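Fiber protein 2 (Human adenovirus type 41, PDB 2BZV) forms trimeric spikes at the capsid vertices and probably helps attach the virion to host cells, the chain here being the receptor-binding knob at the fiber's tip. Local coordinates at residues L74-Q79 against Y146-K151; F107-T112 against V138-N143; N37-L42 against L50-I55; G46-G51 against V166-T171. All coordinates share one frame; numbering follows the deposited sequence. Where two conformers were deposited one is given.

Overall arrangement
From the N terminus, contact 3 comes first, closing the short hairpin between strands 36-45 and 48-57. Contact 4 starts on the same second strand, sharing Leu50 and Gly51, and pairs it with strand 165-170 near the C terminus; the long loop it closes encloses the two remaining contacts. Contact 1 pairs strands 69-76 and 146-153 in the other sheet, and contact 2 is nested inside its loop, fastening residues 107-112 to the edge strand 135-139 of that sheet. Contacts 3 and 4 thus join neighbouring strands of one sheet and contact 1 two strands of the other, and side chains such as Phe148 and Tyr169 meet between the sheets.

Contact 1. Residues L74-Q79 against Y146-K151; sequences LPFDNQ and YAFTFK
Phe76 and Phe148 meet rim to rim, with ring planes at 87° and neither ring lying over the other's face. The touching corner is Phe76 CE2 against Phe148 CD2, 3.7 Å apart. Both rings, together with Leu74 and Tyr146, rise from the same face of the sheet. That face is buried, so a large, purely apolar phenylalanine fits it. Leu74 has CG beside its backbone N (chi1 -58°), and this helps bring CD1 to the edge of the Phe150 ring, 4.0 Å from CE2. Where strand 69-76 ends and strand 146-153 begins, the Tyr146 ring turns its edge to two backbone carbonyls, with CD2 3.5 Å from Asp77 O and Asn78 O close by. Its hydroxyl is held by Glu172 and by a water, which donates both to Tyr146 OH and to Asn78 O.

The backbones pair through four hydrogen bonds. The bond from Leu74 N to Phe148 O, at 2.8 Å, is nearly straight. Pro75, which has no N-H, faces Ala147 in a non-hydrogen-bonded pair, where no donor is needed. The small methyl of Ala147 suits the close approach there, CB lying 3.6 Å from Leu74 O. Beyond Phe76 the strand gives way to an Asx turn, in which Asp77 OD1 accepts from Gln79 N. Antiparallel pairing of this kind, with aromatic residues on the inward face, is characteristic of a beta-sandwich sheet such as the knob's.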
loop_
_atom_site.group_PDB
_atom_site.type_symbol
_atom_site.label_atom_id
_atom_site.label_comp_id
_atom_site.label_asym_id
_atom_site.label_seq_id
_atom_site.Cartn_x
_atom_site.Cartn_y
_atom_site.Cartn_z
ATOM N N LEU A 74 3.787 -7.738 19.546
ATOM C CA LEU A 74 3.995 -6.401 20.105
ATOM C C LEU A 74 2.700 -6.000 20.811
ATOM O O LEU A 74 1.690 -5.724 20.154
ATOM C CB LEU A 74 4.339 -5.377 19.023
ATOM C CG LEU A 74 5.588 -5.704 18.188
ATOM C CD1 LEU A 74 5.826 -4.592 17.194
ATOM C CD2 LEU A 74 6.827 -5.902 19.051
ATOM N N PRO A 75 2.705 -6.016 22.147
ATOM C CA PRO A 75 1.525 -5.657 22.924
ATOM C C PRO A 75 1.535 -4.194 23.345
ATOM O O PRO A 75 2.610 -3.641 23.622
ATOM C CB PRO A 75 1.670 -6.552 24.166
ATOM C CG PRO A 75 3.164 -6.605 24.393
ATOM C CD PRO A 75 3.807 -6.458 23.025
ATOM N N PHE A 76 0.353 -3.591 23.420
ATOM C CA PHE A 76 0.208 -2.187 23.814
ATOM C C PHE A 76 -0.883 -2.064 24.867
ATOM O O PHE A 76 -1.831 -2.851 24.886
ATOM C CB PHE A 76 -0.178 -1.307 22.614
ATOM C CG PHE A 76 0.827 -1.358 21.486
ATOM C CD1 PHE A 76 1.815 -0.389 21.361
ATOM C CD2 PHE A 76 0.781 -2.378 20.556
ATOM C CE1 PHE A 76 2.743 -0.469 20.325
ATOM C CE2 PHE A 76 1.694 -2.456 19.522
ATOM C CZ PHE A 76 2.675 -1.501 19.411
ATOM N N ASP A 77 -0.753 -1.050 25.718
ATOM C CA ASP A 77 -1.831 -0.744 26.656
ATOM C C ASP A 77 -2.956 0.016 25.948
ATOM O O ASP A 77 -2.872 0.318 24.744
ATOM C CB ASP A 77 -1.297 -0.042 27.920
ATOM C CG ASP A 77 -0.804 1.382 27.691
ATOM O OD1 ASP A 77 -1.086 1.986 26.635
ATOM O OD2 ASP A 77 -0.132 1.902 28.612
ATOM N N ASN A 78 -4.022 0.315 26.675
ATOM C CA ASN A 78 -5.203 0.952 26.099
ATOM C C ASN A 78 -4.965 2.397 25.666
ATOM O O ASN A 78 -5.839 2.996 25.042
ATOM C CB ASN A 78 -6.376 0.880 27.097
ATOM C CG ASN A 78 -7.106 -0.465 27.033
ATOM O OD1 ASN A 78 -7.543 -0.898 25.957
ATOM N ND2 ASN A 78 -7.263 -1.102 28.204
ATOM N N GLN A 79 -3.791 2.945 26.002
ATOM C CA GLN A 79 -3.421 4.299 25.588
ATOM C C GLN A 79 -2.451 4.292 24.407
ATOM O O GLN A 79 -2.071 5.350 23.913
ATOM C CB GLN A 79 -2.802 5.072 26.761
ATOM C CG GLN A 79 -3.792 5.500 27.842
ATOM C CD GLN A 79 -4.287 4.385 28.727
ATOM O OE1 GLN A 79 -3.515 3.582 29.267
ATOM N NE2 GLN A 79 -5.608 4.336 28.909
ATOM N N TYR A 146 -4.092 -3.450 22.908
ATOM C CA TYR A 146 -3.962 -3.695 21.476
ATOM C C TYR A 146 -2.747 -4.553 21.220
ATOM O O TYR A 146 -1.858 -4.663 22.081
ATOM C CB TYR A 146 -3.759 -2.350 20.747
ATOM C CG TYR A 146 -4.912 -1.393 20.989
ATOM C CD1 TYR A 146 -6.054 -1.428 20.196
ATOM C CD2 TYR A 146 -4.876 -0.467 22.037
ATOM C CE1 TYR A 146 -7.116 -0.564 20.426
ATOM C CE2 TYR A 146 -5.947 0.392 22.282
ATOM C CZ TYR A 146 -7.063 0.331 21.476
ATOM O OH TYR A 146 -8.127 1.174 21.704
ATOM N N ALA A 147 -2.666 -5.146 20.033
ATOM C CA ALA A 147 -1.476 -5.900 19.706
ATOM C C ALA A 147 -1.324 -6.098 18.214
ATOM O O ALA A 147 -2.300 -6.068 17.449
ATOM C CB ALA A 147 -1.499 -7.283 20.387
ATOM N N PHE A 148 -0.081 -6.331 17.818
ATOM C CA PHE A 148 0.237 -6.952 16.533
ATOM C C PHE A 148 0.878 -8.298 16.820
ATOM O O PHE A 148 1.769 -8.382 17.671
ATOM C CB PHE A 148 1.288 -6.169 15.749
ATOM C CG PHE A 148 0.942 -4.752 15.428
ATOM C CD1 PHE A 148 0.051 -4.464 14.412
ATOM C CD2 PHE A 148 1.555 -3.717 16.081
ATOM C CE1 PHE A 148 -0.266 -3.161 14.090
ATOM C CE2 PHE A 148 1.243 -2.407 15.758
ATOM C CZ PHE A 148 0.325 -2.134 14.775
ATOM N N THR A 149 0.464 -9.331 16.077
ATOM C CA THR A 149 1.145 -10.617 16.140
ATOM C C THR A 149 1.575 -10.953 14.725
ATOM O O THR A 149 0.741 -11.172 13.853
ATOM C CB THR A 149 0.269 -11.734 16.718
ATOM O OG1 THR A 149 -0.196 -11.318 18.017
ATOM C CG2 THR A 149 1.068 -13.026 16.812
ATOM N N PHE A 150 2.889 -10.962 14.530
ATOM C CA PHE A 150 3.480 -11.264 13.231
ATOM C C PHE A 150 3.926 -12.714 13.220
ATOM O O PHE A 150 4.417 -13.215 14.229
ATOM C CB PHE A 150 4.701 -10.374 13.014
ATOM C CG PHE A 150 4.377 -8.908 13.026
ATOM C CD1 PHE A 150 3.707 -8.316 11.960
ATOM C CD2 PHE A 150 4.745 -8.114 14.111
ATOM C CE1 PHE A 150 3.401 -6.957 11.969
ATOM C CE2 PHE A 150 4.443 -6.769 14.126
ATOM C CZ PHE A 150 3.769 -6.188 13.053
ATOM N N LYS A 151 3.789 -13.375 12.080
ATOM C CA LYS A 151 4.287 -14.737 11.940
ATOM C C LYS A 151 4.951 -14.886 10.575
ATOM O O LYS A 151 4.387 -14.468 9.557
ATOM C CB LYS A 151 3.157 -15.765 12.077
ATOM C CG LYS A 151 3.651 -17.223 11.972
ATOM C CD LYS A 151 2.474 -18.191 11.962
ATOM C CE LYS A 151 2.883 -19.602 11.563
ATOM N NZ LYS A 151 1.702 -20.518 11.529
HETATM O O HOH W 1 -8.316 2.476 24.168
HETATM O O HOH W 2 -9.512 -0.370 23.682
#

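Contact 2. Residues F107-T112 against V138-N143; sequences FMPNST and VYNEIN
Asn140 ND2 gives its protons to two backbone carbonyls, Pro109 O within this contact and Tyr114 O outside it. The bond from ND2 to Pro109 O is 3.0 Å long and almost straight, with an angle of 170° at the hydrogen. Pro109 O lies practically in the plane of the Asn140 amide, although the donor stands well above the plane of the proline carbonyl. The other end of the amide is used too, for Asn140 OD1 accepts from Ala147 N. With donor and acceptor both engaged, the amide's rotation is fixed, a double task that asparagine suits in a buried place.

Asn140 also takes a left-handed backbone conformation (phi 60°), which asparagine tolerates better than most residues, and so turns the chain out of strand 135-139. Next to it Tyr139 meets the proline ring obliquely, CD1 lying 3.7 Å from Pro109 CG. Pro109 CB rests 3.8 Å from Tyr139 CB, and the rigid pyrrolidine makes a compact apolar block between tyrosine and amide. Past the proline, Asn110 OD1 accepts from Thr112 N over 2.8 Å, while its ND2 reaches Thr171 O. Ser111 OG is bonded to Glu172.

The Asn140 amide and the Pro109 packing join this loop to strand 135-139, while local turns shape each segment: an Asx turn at Asn110 and an inverse gamma turn at Glu141, beyond the strand. This is loop-to-strand packing at the edge of the knob's beta-sandwich.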
loop_
_atom_site.group_PDB
_atom_site.type_symbol
_atom_site.label_atom_id
_atom_site.label_comp_id
_atom_site.label_asym_id
_atom_site.label_seq_id
_atom_site.Cartn_x
_atom_site.Cartn_y
_atom_site.Cartn_z
ATOM N N PHE A 107 -2.483 5.083 16.256
ATOM C CA PHE A 107 -1.781 4.089 15.446
ATOM C C PHE A 107 -2.213 2.668 15.815
ATOM O O PHE A 107 -1.748 1.708 15.193
ATOM C CB PHE A 107 -0.263 4.189 15.647
ATOM C CG PHE A 107 0.377 5.400 15.023
ATOM C CD1 PHE A 107 1.161 5.266 13.884
ATOM C CD2 PHE A 107 0.233 6.667 15.579
ATOM C CE1 PHE A 107 1.781 6.363 13.311
ATOM C CE2 PHE A 107 0.852 7.772 15.007
ATOM C CZ PHE A 107 1.621 7.615 13.867
ATOM N N MET A 108 -3.070 2.503 16.820
ATOM C CA MET A 108 -3.452 1.160 17.242
ATOM C C MET A 108 -4.482 0.559 16.294
ATOM O O MET A 108 -5.280 1.294 15.716
ATOM C CB MET A 108 -4.036 1.199 18.649
ATOM C CG MET A 108 -3.017 1.638 19.695
ATOM S SD MET A 108 -1.616 0.527 19.903
ATOM C CE MET A 108 -0.322 1.336 18.924
ATOM N N PRO A 109 -4.470 -0.770 16.117
ATOM C CA PRO A 109 -5.493 -1.386 15.261
ATOM C C PRO A 109 -6.884 -1.170 15.865
ATOM O O PRO A 109 -7.116 -1.429 17.052
ATOM C CB PRO A 109 -5.093 -2.863 15.222
ATOM C CG PRO A 109 -3.677 -2.937 15.704
ATOM C CD PRO A 109 -3.511 -1.765 16.632
ATOM N N ASN A 110 -7.805 -0.694 15.027
ATOM C CA ASN A 110 -9.144 -0.336 15.448
ATOM C C ASN A 110 -9.834 -1.508 16.141
ATOM O O ASN A 110 -9.868 -2.616 15.594
ATOM C CB ASN A 110 -9.918 0.076 14.199
ATOM C CG ASN A 110 -11.267 0.671 14.495
ATOM O OD1 ASN A 110 -12.184 -0.045 14.914
ATOM N ND2 ASN A 110 -11.421 1.970 14.285
ATOM N N SER A 111 -10.373 -1.268 17.332
ATOM C CA SER A 111 -10.940 -2.375 18.112
ATOM C C SER A 111 -12.376 -2.711 17.748
ATOM O O SER A 111 -12.914 -3.670 18.282
ATOM C CB SER A 111 -10.834 -2.068 19.603
ATOM O OG SER A 111 -11.582 -0.921 19.933
ATOM N N THR A 112 -12.990 -1.937 16.865
ATOM C CA THR A 112 -14.265 -2.317 16.249
ATOM C C THR A 112 -14.019 -3.178 15.012
ATOM O O THR A 112 -14.672 -4.216 14.816
ATOM C CB THR A 112 -15.071 -1.066 15.871
ATOM O OG1 THR A 112 -15.370 -0.332 17.067
ATOM C CG2 THR A 112 -16.363 -1.453 15.155
ATOM N N VAL A 138 -1.802 -10.597 12.646
ATOM C CA VAL A 138 -3.105 -10.634 13.313
ATOM C C VAL A 138 -3.159 -9.509 14.298
ATOM O O VAL A 138 -2.171 -9.204 14.994
ATOM C CB VAL A 138 -3.089 -12.111 14.106
ATOM C CG1 VAL A 138 -4.248 -12.179 15.107
ATOM C CG2 VAL A 138 -3.114 -13.282 13.051
ATOM N N TYR A 139 -4.311 -8.860 14.352
ATOM C CA TYR A 139 -4.511 -7.672 15.167
ATOM C C TYR A 139 -5.284 -7.974 16.440
ATOM O O TYR A 139 -6.284 -8.692 16.422
ATOM C CB TYR A 139 -5.252 -6.608 14.351
ATOM C CG TYR A 139 -4.515 -6.267 13.064
ATOM C CD1 TYR A 139 -3.344 -5.512 13.092
ATOM C CD2 TYR A 139 -4.956 -6.738 11.831
ATOM C CE1 TYR A 139 -2.659 -5.218 11.914
ATOM C CE2 TYR A 139 -4.269 -6.448 10.649
ATOM C CZ TYR A 139 -3.122 -5.693 10.712
ATOM O OH TYR A 139 -2.413 -5.379 9.565
ATOM N N ASN A 140 -4.804 -7.400 17.532
ATOM C CA ASN A 140 -5.509 -7.392 18.806
ATOM C C ASN A 140 -5.804 -8.770 19.385
ATOM O O ASN A 140 -6.837 -8.963 20.022
ATOM C CB ASN A 140 -6.774 -6.524 18.699
ATOM C CG ASN A 140 -6.435 -5.071 18.413
ATOM O OD1 ASN A 140 -5.328 -4.613 18.700
ATOM N ND2 ASN A 140 -7.399 -4.334 17.892
ATOM N N GLU A 141 -4.878 -9.706 19.193
ATOM C CA GLU A 141 -4.986 -11.001 19.856
ATOM C C GLU A 141 -4.412 -10.839 21.261
ATOM O O GLU A 141 -3.266 -11.210 21.533
ATOM C CB GLU A 141 -4.234 -12.062 19.069
ATOM C CG GLU A 141 -4.524 -13.481 19.548
ATOM C CD GLU A 141 -3.814 -14.498 18.685
ATOM O OE1 GLU A 141 -4.321 -14.801 17.589
ATOM O OE2 GLU A 141 -2.748 -14.985 19.116
ATOM N N ILE A 142 -5.215 -10.238 22.132
ATOM C CA ILE A 142 -4.755 -9.820 23.457
ATOM C C ILE A 142 -6.006 -9.538 24.278
ATOM O O ILE A 142 -7.043 -9.167 23.710
ATOM C CB ILE A 142 -3.804 -8.582 23.355
ATOM C CG1 ILE A 142 -3.059 -8.320 24.664
ATOM C CG2 ILE A 142 -4.574 -7.352 22.855
ATOM C CD1 ILE A 142 -1.835 -7.439 24.466
ATOM N N ASN A 143 -5.941 -9.712 25.598
ATOM C CA ASN A 143 -7.146 -9.550 26.415
ATOM C C ASN A 143 -7.472 -8.100 26.755
ATOM O O ASN A 143 -8.631 -7.795 27.040
ATOM C CB ASN A 143 -7.025 -10.363 27.702
ATOM C CG ASN A 143 -7.082 -11.845 27.452
ATOM O OD1 ASN A 143 -7.724 -12.311 26.504
ATOM N ND2 ASN A 143 -6.424 -12.606 28.316
#

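Contact 3. Residues N37-L42 against L50-I55; sequences NLFLCL and LGTITI
Leu38 lays its CD1 methyl over the side chain of Ile53, 3.8 Å from CG1, and Leu38 CD1 lies 4.1 Å from Ile55 CB. Its CG stands trans to the backbone N (chi1 177°), leaning the branch toward the partner strand. Leu40 has nearly the same shape and repeats the move two residues on, bringing CD1 to 3.9 Å from Ile53 CB. The two leucines therefore cross Ile53 at a slant, one at its outer CG1 arm and the other at its branch point. Beta-branched isoleucine suits an extended strand, while leucine, branching one carbon further out, can carry a methyl across to the neighbouring strand. Leu42 breaks the pattern by turning CG beside its own N (chi1 -56°). It faces Gly51, whose lack of a side chain lets Leu42 CD2 settle 4.0 Å from Gly51 CA.

On the opposite face Phe39 stands beside Thr54, whose hydroxyl lies near the edge of the ring and is bonded to Thr164. The backbones are joined by four hydrogen bonds in two pairs, Phe39 with Thr54 and Cys41 with Thr52. Phe39 N to Thr54 O, at 2.8 Å, is nearly linear. Between these bonds the alpha carbons add CH···O contacts, such as Ile53 CA to Phe39 O at 3.3 Å.

This is the hairpin of strands 36-45 and 48-57, flanked in its sheet by strands 18-20 and 165-170. Its leucine and isoleucine face packs on Phe148, Phe150 and Trp152 of strand 146-153 in the other sheet, while Phe39 and Cys41 turn to Ile170 of the second subunit.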
loop_
_atom_site.group_PDB
_atom_site.type_symbol
_atom_site.label_atom_id
_atom_site.label_comp_id
_atom_site.label_asym_id
_atom_site.label_seq_id
_atom_site.Cartn_x
_atom_site.Cartn_y
_atom_site.Cartn_z
ATOM N N ASN A 37 17.538 -8.030 14.708
ATOM C CA ASN A 37 17.220 -6.642 14.418
ATOM C C ASN A 37 15.816 -6.574 13.847
ATOM O O ASN A 37 15.531 -7.247 12.850
ATOM C CB ASN A 37 18.221 -6.043 13.427
ATOM C CG ASN A 37 18.011 -4.552 13.266
ATOM O OD1 ASN A 37 17.046 -4.136 12.613
ATOM N ND2 ASN A 37 18.885 -3.748 13.867
ATOM N N LEU A 38 14.955 -5.785 14.486
ATOM C CA LEU A 38 13.604 -5.560 13.990
ATOM C C LEU A 38 13.483 -4.143 13.481
ATOM O O LEU A 38 13.715 -3.180 14.226
ATOM C CB LEU A 38 12.579 -5.778 15.105
ATOM C CG LEU A 38 11.123 -5.488 14.685
ATOM C CD1 LEU A 38 10.643 -6.488 13.637
ATOM C CD2 LEU A 38 10.208 -5.516 15.882
ATOM N N PHE A 39 13.095 -4.010 12.225
ATOM C CA PHE A 39 12.765 -2.712 11.653
ATOM C C PHE A 39 11.294 -2.728 11.254
ATOM O O PHE A 39 10.913 -3.308 10.249
ATOM C CB PHE A 39 13.649 -2.398 10.450
ATOM C CG PHE A 39 13.269 -1.103 9.793
ATOM C CD1 PHE A 39 13.467 0.097 10.430
ATOM C CD2 PHE A 39 12.627 -1.117 8.558
ATOM C CE1 PHE A 39 13.096 1.313 9.835
ATOM C CE2 PHE A 39 12.279 0.078 7.949
ATOM C CZ PHE A 39 12.531 1.290 8.584
ATOM N N LEU A 40 10.482 -2.085 12.080
ATOM C CA LEU A 40 9.045 -1.903 11.842
ATOM C C LEU A 40 8.831 -0.412 11.685
ATOM O O LEU A 40 9.289 0.366 12.529
ATOM C CB LEU A 40 8.246 -2.458 13.020
ATOM C CG LEU A 40 6.748 -2.177 12.994
ATOM C CD1 LEU A 40 6.060 -2.767 11.763
ATOM C CD2 LEU A 40 6.095 -2.737 14.241
ATOM N N CYS A 41 8.138 -0.018 10.613
ATOM C CA CYS A 41 7.843 1.377 10.352
ATOM C C CYS A 41 6.352 1.500 10.056
ATOM O O CYS A 41 5.856 0.802 9.153
ATOM C CB CYS A 41 8.669 1.879 9.161
ATOM S SG CYS A 41 8.372 3.627 8.772
ATOM N N LEU A 42 5.662 2.344 10.819
ATOM C CA LEU A 42 4.229 2.608 10.669
ATOM C C LEU A 42 4.043 4.054 10.273
ATOM O O LEU A 42 4.539 4.937 10.972
ATOM C CB LEU A 42 3.502 2.378 12.006
ATOM C CG LEU A 42 3.670 0.999 12.654
ATOM C CD1 LEU A 42 2.912 0.956 13.976
ATOM C CD2 LEU A 42 3.215 -0.112 11.722
ATOM N N LEU A 50 0.050 2.374 6.993
ATOM C CA LEU A 50 0.890 1.578 6.123
ATOM C C LEU A 50 2.105 1.128 6.935
ATOM O O LEU A 50 2.794 1.961 7.522
ATOM C CB LEU A 50 1.346 2.445 4.956
ATOM C CG LEU A 50 2.096 1.803 3.826
ATOM C CD1 LEU A 50 1.277 0.691 3.166
ATOM C CD2 LEU A 50 2.416 2.883 2.785
ATOM N N GLY A 51 2.344 -0.177 6.977
ATOM C CA GLY A 51 3.440 -0.741 7.744
ATOM C C GLY A 51 4.424 -1.491 6.878
ATOM O O GLY A 51 4.029 -2.208 5.947
ATOM N N THR A 52 5.707 -1.336 7.187
ATOM C CA THR A 52 6.659 -2.249 6.634
ATOM C C THR A 52 7.478 -2.854 7.761
ATOM O O THR A 52 7.747 -2.230 8.788
ATOM C CB THR A 52 7.516 -1.535 5.649
ATOM O OG1 THR A 52 7.421 -0.616 4.719
ATOM C CG2 THR A 52 9.286 -1.955 5.604
ATOM N N ILE A 53 7.763 -4.138 7.585
ATOM C CA ILE A 53 8.471 -4.874 8.627
ATOM C C ILE A 53 9.552 -5.753 8.020
ATOM O O ILE A 53 9.306 -6.540 7.095
ATOM C CB ILE A 53 7.496 -5.678 9.529
ATOM C CG1 ILE A 53 8.250 -6.294 10.714
ATOM C CG2 ILE A 53 6.683 -6.717 8.768
ATOM C CD1 ILE A 53 7.312 -6.834 11.801
ATOM N N THR A 54 10.745 -5.627 8.585
ATOM C CA THR A 54 11.920 -6.426 8.223
ATOM C C THR A 54 12.556 -6.925 9.513
ATOM O O THR A 54 12.854 -6.117 10.404
ATOM C CB THR A 54 12.943 -5.583 7.445
ATOM O OG1 THR A 54 12.295 -4.993 6.311
ATOM C CG2 THR A 54 14.102 -6.457 6.972
ATOM N N ILE A 55 12.761 -8.234 9.613
ATOM C CA ILE A 55 13.409 -8.806 10.783
ATOM C C ILE A 55 14.605 -9.620 10.299
ATOM O O ILE A 55 14.502 -10.356 9.314
ATOM C CB ILE A 55 12.409 -9.641 11.621
ATOM C CG1 ILE A 55 13.076 -10.149 12.896
ATOM C CG2 ILE A 55 11.795 -10.767 10.796
ATOM C CD1 ILE A 55 12.122 -10.634 13.969
HETATM O O HOH W 3 15.815 -5.289 10.339
#

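Contact 4. Residues G46-G51 against V166-T171; sequences GAHVLG and VFCYIT
Chi1 values of 60° for Phe167 and 65° for Tyr169 set both rings between backbone N and carbonyl carbon, the crowded position, and swing them across to Gly51 and Val49. Gly51 CA sits over one face of the Phe167 ring, 4.0 Å from its centroid. Bare of side chain, the glycine lets the ring lie down on the backbone, a CH-pi pairing known as aromatic rescue of glycine. Val49 CB lies over a face of the Tyr169 ring, 3.9 Å from its centroid, a second CH-pi contact. Tyr169 OH is hydrogen-bonded to Phe107 O. Val49 CG2 also meets Thr171 CG2 at a tight 3.4 Å.

On the reverse face His48 CD2 touches Ile170 CD1 at 3.5 Å, and Leu50 CD1 rests on Val166. Five backbone hydrogen bonds knit the strands, among them Gly51 N to Phe167 O at 2.8 Å.

Strand 165-170 is the outermost of its sheet within the chain, next to strand 48-57. The Phe167 and Tyr169 face points into the sandwich, toward Phe148 and Phe150 of strand 146-153. The other face helps close the trimer: His48 ND1 is bonded to Thr43 and His48 NE2 to Thr52 of the third subunit, while Leu50 packs on Cys168 of the second.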
loop_
_atom_site.group_PDB
_atom_site.type_symbol
_atom_site.label_atom_id
_atom_site.label_comp_id
_atom_site.label_asym_id
_atom_site.label_seq_id
_atom_site.Cartn_x
_atom_site.Cartn_y
_atom_site.Cartn_z
ATOM N N GLY A 46 -4.700 9.334 7.870
ATOM C CA GLY A 46 -6.090 9.221 8.309
ATOM C C GLY A 46 -6.312 7.899 9.016
ATOM O O GLY A 46 -5.500 7.497 9.860
ATOM N N ALA A 47 -7.369 7.184 8.637
ATOM C CA ALA A 47 -7.715 5.938 9.297
ATOM C C ALA A 47 -6.848 4.759 8.890
ATOM O O ALA A 47 -7.031 3.676 9.447
ATOM C CB ALA A 47 -9.181 5.609 9.062
ATOM N N HIS A 48 -5.933 4.926 7.920
ATOM C CA HIS A 48 -5.043 3.835 7.546
ATOM C C HIS A 48 -3.651 4.026 8.115
ATOM O O HIS A 48 -3.119 5.143 8.120
ATOM C CB HIS A 48 -4.871 3.772 6.029
ATOM C CG HIS A 48 -5.947 2.996 5.313
ATOM N ND1 HIS A 48 -6.497 3.428 4.130
ATOM C CD2 HIS A 48 -6.538 1.806 5.595
ATOM C CE1 HIS A 48 -7.392 2.529 3.714
ATOM N NE2 HIS A 48 -7.432 1.531 4.587
ATOM N N VAL A 49 -3.039 2.916 8.513
ATOM C CA VAL A 49 -1.593 2.861 8.667
ATOM C C VAL A 49 -1.027 1.916 7.608
ATOM O O VAL A 49 -1.581 0.847 7.342
ATOM C CB VAL A 49 -1.175 2.406 10.074
ATOM C CG1 VAL A 49 0.256 1.866 10.098
ATOM C CG2 VAL A 49 -1.298 3.570 11.040
ATOM N N LEU A 50 0.050 2.374 6.993
ATOM C CA LEU A 50 0.890 1.578 6.123
ATOM C C LEU A 50 2.105 1.128 6.935
ATOM O O LEU A 50 2.794 1.961 7.522
ATOM C CB LEU A 50 1.346 2.445 4.956
ATOM C CG LEU A 50 2.096 1.803 3.826
ATOM C CD1 LEU A 50 1.277 0.691 3.166
ATOM C CD2 LEU A 50 2.416 2.883 2.785
ATOM N N GLY A 51 2.344 -0.177 6.977
ATOM C CA GLY A 51 3.440 -0.741 7.744
ATOM C C GLY A 51 4.424 -1.491 6.878
ATOM O O GLY A 51 4.029 -2.208 5.947
ATOM N N VAL A 166 4.968 -5.668 3.605
ATOM C CA VAL A 166 4.192 -4.446 3.708
ATOM C C VAL A 166 2.756 -4.824 4.013
ATOM O O VAL A 166 2.211 -5.752 3.410
ATOM C CB VAL A 166 4.313 -3.605 2.413
ATOM C CG1 VAL A 166 3.457 -2.353 2.494
ATOM C CG2 VAL A 166 5.770 -3.260 2.156
ATOM N N PHE A 167 2.130 -4.120 4.948
ATOM C CA PHE A 167 0.760 -4.402 5.356
ATOM C C PHE A 167 0.032 -3.091 5.638
ATOM O O PHE A 167 0.654 -2.043 5.739
ATOM C CB PHE A 167 0.720 -5.344 6.573
ATOM C CG PHE A 167 1.409 -4.804 7.818
ATOM C CD1 PHE A 167 0.663 -4.247 8.846
ATOM C CD2 PHE A 167 2.787 -4.880 7.945
ATOM C CE1 PHE A 167 1.291 -3.747 9.981
ATOM C CE2 PHE A 167 3.418 -4.385 9.078
ATOM C CZ PHE A 167 2.673 -3.823 10.088
ATOM N N CYS A 168 -1.286 -3.155 5.739
ATOM C CA CYS A 168 -2.120 -1.965 5.886
ATOM C C CYS A 168 -3.280 -2.311 6.830
ATOM O O CYS A 168 -3.916 -3.353 6.598
ATOM C CB CYS A 168 -2.652 -1.525 4.508
ATOM S SG CYS A 168 -3.816 -0.159 4.557
ATOM N N TYR A 169 -3.604 -1.458 7.792
ATOM C CA TYR A 169 -4.727 -1.713 8.684
ATOM C C TYR A 169 -5.428 -0.404 9.036
ATOM O O TYR A 169 -4.920 0.694 8.787
ATOM C CB TYR A 169 -4.269 -2.485 9.939
ATOM C CG TYR A 169 -3.307 -1.681 10.799
ATOM C CD1 TYR A 169 -3.771 -0.885 11.842
ATOM C CD2 TYR A 169 -1.932 -1.718 10.558
ATOM C CE1 TYR A 169 -2.885 -0.140 12.630
ATOM C CE2 TYR A 169 -1.042 -0.976 11.332
ATOM C CZ TYR A 169 -1.532 -0.183 12.363
ATOM O OH TYR A 169 -0.631 0.558 13.103
ATOM N N ILE A 170 -6.630 -0.553 9.599
ATOM C CA ILE A 170 -7.467 0.543 10.045
ATOM C C ILE A 170 -7.164 0.866 11.507
ATOM O O ILE A 170 -7.077 -0.050 12.339
ATOM C CB ILE A 170 -8.952 0.166 9.930
ATOM C CG1 ILE A 170 -9.302 -0.348 8.527
ATOM C CG2 ILE A 170 -9.842 1.330 10.364
ATOM C CD1 ILE A 170 -9.257 0.711 7.477
ATOM N N THR A 171 -7.009 2.150 11.810
ATOM C CA THR A 171 -6.616 2.560 13.149
ATOM C C THR A 171 -7.792 2.930 14.030
ATOM O O THR A 171 -8.889 3.252 13.567
ATOM C CB THR A 171 -5.672 3.785 13.132
ATOM O OG1 THR A 171 -6.396 4.953 12.735
ATOM C CG2 THR A 171 -4.494 3.549 12.205
#